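PDB 3GMG: uncharacterized protein Rv1825/MT1873, which is of unknown function but belongs to the UPF0749 (DUF881) family and is predicted to be membrane-associated, its C-terminal alpha/beta part being the piece crystallised. Local coordinates for residues N59-R62 with A68-I71; A117-P122 with M136-A141. One frame throughout, in Å; residues are numbered along the deposited sequence.

From the N terminus, strand 37-43 lies between strand 104-109 and edge strand 135-141 of the main sheet, and helix 51-63 returns across its face. Interaction 1 (59-62 with 68-71) closes the short turn from the end of that helix into strand 68-72. Only after strand 104-109 and helix 112-119 does interaction 2 (117-122 with 136-141) open, closing a longer excursion through helix 125-131 to the edge strand 135-141. The two closures follow in series, neither enclosing the other. Together they tie both helices to different strands of the same sheet, and they meet where CE of M119 packs on CD2 of L61, 3.7 Å apart.

Interaction 1: N59-R62 with A68-I71; sequences NELR and AIQI
Helix 51-63 sets L61 and R62 against I69 of strand 68-72, the second strand of the first split beta-alpha-beta unit in a sheet with the ferredoxin-like strand order, extended at one edge by strand 77-79; strand 104-109 lies between the two strands of that unit. A68 pairs its backbone with I109, and its methyl rests on V146, away from the helix. I69 then carries the whole contact. Its CG1 branch stands anti to the carbonyl carbon (chi1 -58°) and the chain runs on extended, which brings CD1 up to the helix. There CD1 of I69 lies 3.9 Å from CB of L61 and 4.2 Å from CG of R62, so it meets the bases of two consecutive helical side chains and not their ends. The leucine's isobutyl group continues into the core against I106, A108 and L115, while the I69 side chain also touches I106 and V80. Q70 points to the other face of the sheet, where its amide bonds to N72 OD1 and to the backbone N of A148. I71 pairs with V78 and packs on V80 on the same side as I69. The extended arginine crosses the isoleucine side chain at about a right angle, and its guanidinium turns back along the helix: NH1 of R62 donates to OD1 of N59 at 3.1 Å, moderately bent at 145°.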
loop_
_atom_site.group_PDB
_atom_site.type_symbol
_atom_site.label_atom_id
_atom_site.label_comp_id
_atom_site.label_asym_id
_atom_site.label_seq_id
_atom_site.Cartn_x
_atom_site.Cartn_y
_atom_site.Cartn_z
ATOM N N ASN A 59 5.239 -7.700 6.328
ATOM C CA ASN A 59 6.270 -7.139 5.454
ATOM C C ASN A 59 7.376 -8.137 5.151
ATOM O O ASN A 59 7.933 -8.144 4.046
ATOM C CB ASN A 59 6.845 -5.857 6.064
ATOM C CG ASN A 59 5.912 -4.669 5.903
ATOM O OD1 ASN A 59 5.147 -4.612 4.935
ATOM N ND2 ASN A 59 5.983 -3.715 6.822
ATOM N N GLU A 60 7.707 -9.006 6.100
ATOM C CA GLU A 60 8.668 -10.076 5.850
ATOM C C GLU A 60 8.133 -11.041 4.783
ATOM O O GLU A 60 8.850 -11.457 3.878
ATOM C CB GLU A 60 9.027 -10.830 7.140
ATOM C CG GLU A 60 9.906 -9.993 8.052
ATOM C CD GLU A 60 10.024 -10.533 9.452
ATOM O OE1 GLU A 60 9.878 -11.757 9.640
ATOM O OE2 GLU A 60 10.249 -9.708 10.369
ATOM N N LEU A 61 6.859 -11.405 4.884
ATOM C CA LEU A 61 6.252 -12.304 3.912
ATOM C C LEU A 61 6.194 -11.660 2.525
ATOM O O LEU A 61 6.467 -12.321 1.528
ATOM C CB LEU A 61 4.849 -12.754 4.364
ATOM C CG LEU A 61 4.832 -13.658 5.604
ATOM C CD1 LEU A 61 3.386 -13.760 6.119
ATOM C CD2 LEU A 61 5.437 -15.025 5.296
ATOM N N ARG A 62 5.834 -10.382 2.483
ATOM C CA ARG A 62 5.856 -9.639 1.218
ATOM C C ARG A 62 7.248 -9.610 0.630
ATOM O O ARG A 62 7.410 -9.820 -0.588
ATOM C CB ARG A 62 5.388 -8.220 1.426
ATOM C CG ARG A 62 3.953 -8.098 1.660
ATOM C CD ARG A 62 3.635 -6.670 2.009
ATOM N NE ARG A 62 2.208 -6.421 2.055
ATOM C CZ ARG A 62 1.626 -5.457 2.758
ATOM N NH1 ARG A 62 2.341 -4.634 3.517
ATOM N NH2 ARG A 62 0.310 -5.327 2.713
ATOM N N ALA A 68 -0.403 -13.761 -1.743
ATOM C CA ALA A 68 -1.658 -13.608 -1.057
ATOM C C ALA A 68 -1.360 -13.884 0.400
ATOM O O ALA A 68 -0.554 -14.756 0.713
ATOM C CB ALA A 68 -2.721 -14.588 -1.599
ATOM N N ILE A 69 -1.986 -13.112 1.292
ATOM C CA ILE A 69 -1.803 -13.256 2.736
ATOM C C ILE A 69 -3.150 -13.103 3.418
ATOM O O ILE A 69 -3.932 -12.207 3.079
ATOM C CB ILE A 69 -0.804 -12.213 3.315
ATOM C CG1 ILE A 69 0.557 -12.328 2.622
ATOM C CG2 ILE A 69 -0.606 -12.392 4.837
ATOM C CD1 ILE A 69 1.529 -11.200 3.020
ATOM N N GLN A 70 -3.417 -13.984 4.380
ATOM C CA GLN A 70 -4.616 -13.909 5.204
ATOM C C GLN A 70 -4.218 -14.036 6.660
ATOM O O GLN A 70 -3.401 -14.866 7.014
ATOM C CB GLN A 70 -5.546 -15.055 4.823
ATOM C CG GLN A 70 -6.857 -15.111 5.564
ATOM C CD GLN A 70 -7.795 -16.124 4.966
ATOM O OE1 GLN A 70 -7.989 -16.193 3.743
ATOM N NE2 GLN A 70 -8.432 -16.896 5.830
ATOM N N ILE A 71 -4.802 -13.202 7.521
ATOM C CA ILE A 71 -4.561 -13.287 8.968
ATOM C C ILE A 71 -5.839 -13.772 9.640
ATOM O O ILE A 71 -6.881 -13.165 9.450
ATOM C CB ILE A 71 -4.142 -11.931 9.538
ATOM C CG1 ILE A 71 -2.857 -11.460 8.850
ATOM C CG2 ILE A 71 -3.932 -12.022 11.056
ATOM C CD1 ILE A 71 -2.462 -10.040 9.173
#

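Interaction 2: A117-P122 with M136-A141; sequences AAMNIP and MVVQQA
NE2 of Q139 donates to the backbone O of Q140 at 2.9 Å, nearly straight at 171°, on the strand whose M136 and V138 meet M119 of helix 112-119. The M119 side chain leaves the helix end toward strand 135-141 and meets these two residues, which point to the same face. M136 is extended as far as its sulfur and crosses M119 at about a right angle, bringing SD of M119 and SD of M136 to 3.8 Å. CE of M136 lies 4.1 Å from SD of M119. Two residues further along the strand, on the same face, CG2 of V138 lies 4.0 Å from CB of M119. The contact is apolar. Within M119, the bend at chi2 (-60°) brings SD alongside the M136 sulfur, and chi3 (99°) then turns CE away from the strand, toward L61 and E60 of helix 51-63. Where the helix gives way to the turn, NE2 of Q126 bonds both the carbonyl oxygen of M119 and OD1 of N120. Strand 135-141 is the sheet's edge within this chain, paired with strand 37-43, whose I40 touches both methionines; A116 adds to the cover over V138, while helix 125-131 reaches M136 through Q126.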
loop_
_atom_site.group_PDB
_atom_site.type_symbol
_atom_site.label_atom_id
_atom_site.label_comp_id
_atom_site.label_asym_id
_atom_site.label_seq_id
_atom_site.Cartn_x
_atom_site.Cartn_y
_atom_site.Cartn_z
ATOM N N ALA A 117 12.285 -19.072 5.240
ATOM C CA ALA A 117 13.573 -18.402 5.480
ATOM C C ALA A 117 13.372 -16.995 6.021
ATOM O O ALA A 117 14.062 -16.594 6.969
ATOM C CB ALA A 117 14.419 -18.362 4.200
ATOM N N ALA A 118 12.419 -16.255 5.451
ATOM C CA ALA A 118 12.135 -14.903 5.909
ATOM C C ALA A 118 11.761 -14.913 7.373
ATOM O O ALA A 118 12.207 -14.069 8.150
ATOM C CB ALA A 118 11.040 -14.236 5.073
ATOM N N MET A 119 10.919 -15.875 7.756
ATOM C CA MET A 119 10.516 -15.955 9.160
ATOM C C MET A 119 11.675 -16.204 10.106
ATOM O O MET A 119 11.620 -15.780 11.250
ATOM C CB MET A 119 9.425 -17.014 9.370
ATOM C CG MET A 119 8.055 -16.668 8.805
ATOM S SD MET A 119 7.234 -15.167 9.430
ATOM C CE MET A 119 7.716 -14.176 8.069
ATOM N N ASN A 120 12.728 -16.865 9.629
ATOM C CA ASN A 120 13.876 -17.198 10.462
ATOM C C ASN A 120 15.021 -16.175 10.465
ATOM O O ASN A 120 16.041 -16.409 11.093
ATOM C CB ASN A 120 14.389 -18.583 10.065
ATOM C CG ASN A 120 13.409 -19.680 10.445
ATOM O OD1 ASN A 120 12.788 -19.626 11.512
ATOM N ND2 ASN A 120 13.244 -20.669 9.567
ATOM N N ILE A 121 14.833 -15.027 9.838
ATOM C CA ILE A 121 15.891 -14.015 9.803
ATOM C C ILE A 121 15.934 -13.354 11.182
ATOM O O ILE A 121 14.896 -12.914 11.697
ATOM C CB ILE A 121 15.626 -12.974 8.722
ATOM C CG1 ILE A 121 15.696 -13.615 7.339
ATOM C CG2 ILE A 121 16.644 -11.827 8.788
ATOM C CD1 ILE A 121 15.243 -12.683 6.239
ATOM N N PRO A 122 17.126 -13.286 11.800
ATOM C CA PRO A 122 17.198 -12.653 13.118
ATOM C C PRO A 122 16.837 -11.183 13.083
ATOM O O PRO A 122 17.067 -10.497 12.082
ATOM C CB PRO A 122 18.664 -12.847 13.540
ATOM C CG PRO A 122 19.248 -13.814 12.612
ATOM C CD PRO A 122 18.436 -13.768 11.346
ATOM N N MET A 136 6.393 -19.072 17.661
ATOM C CA MET A 136 5.947 -19.157 16.289
ATOM C C MET A 136 6.226 -20.551 15.761
ATOM O O MET A 136 7.305 -21.103 15.994
ATOM C CB MET A 136 6.700 -18.136 15.415
ATOM C CG MET A 136 6.258 -18.070 13.939
ATOM S SD MET A 136 7.262 -16.875 12.879
ATOM C CE MET A 136 6.526 -15.325 13.424
ATOM N N VAL A 137 5.253 -21.118 15.057
ATOM C CA VAL A 137 5.425 -22.371 14.303
ATOM C C VAL A 137 5.218 -22.029 12.822
ATOM O O VAL A 137 4.248 -21.373 12.455
ATOM C CB VAL A 137 4.417 -23.462 14.729
ATOM C CG1 VAL A 137 4.609 -24.737 13.889
ATOM C CG2 VAL A 137 4.554 -23.753 16.224
ATOM N N VAL A 138 6.134 -22.481 11.969
ATOM C CA VAL A 138 6.093 -22.223 10.533
ATOM C C VAL A 138 5.943 -23.545 9.801
ATOM O O VAL A 138 6.837 -24.388 9.851
ATOM C CB VAL A 138 7.400 -21.529 10.082
ATOM C CG1 VAL A 138 7.358 -21.246 8.593
ATOM C CG2 VAL A 138 7.608 -20.230 10.839
ATOM N N GLN A 139 4.814 -23.742 9.148
ATOM C CA GLN A 139 4.531 -24.968 8.408
ATOM C C GLN A 139 4.566 -24.679 6.900
ATOM O O GLN A 139 3.718 -23.982 6.374
ATOM C CB GLN A 139 3.159 -25.527 8.808
ATOM C CG GLN A 139 2.712 -26.752 8.020
ATOM C CD GLN A 139 3.535 -27.966 8.371
ATOM O OE1 GLN A 139 3.445 -28.476 9.494
ATOM N NE2 GLN A 139 4.405 -28.399 7.456
ATOM N N GLN A 140 5.532 -25.272 6.209
ATOM C CA GLN A 140 5.543 -25.254 4.756
ATOM C C GLN A 140 4.502 -26.228 4.238
ATOM O O GLN A 140 4.309 -27.327 4.805
ATOM C CB GLN A 140 6.920 -25.620 4.209
ATOM C CG GLN A 140 7.996 -24.628 4.593
ATOM C CD GLN A 140 9.367 -24.969 4.027
ATOM O OE1 GLN A 140 9.479 -25.360 2.871
ATOM N NE2 GLN A 140 10.399 -24.808 4.834
ATOM N N ALA A 141 3.820 -25.856 3.160
ATOM C CA ALA A 141 2.738 -26.670 2.637
ATOM C C ALA A 141 2.676 -26.606 1.119
ATOM O O ALA A 141 2.834 -25.551 0.510
ATOM C CB ALA A 141 1.399 -26.235 3.241
#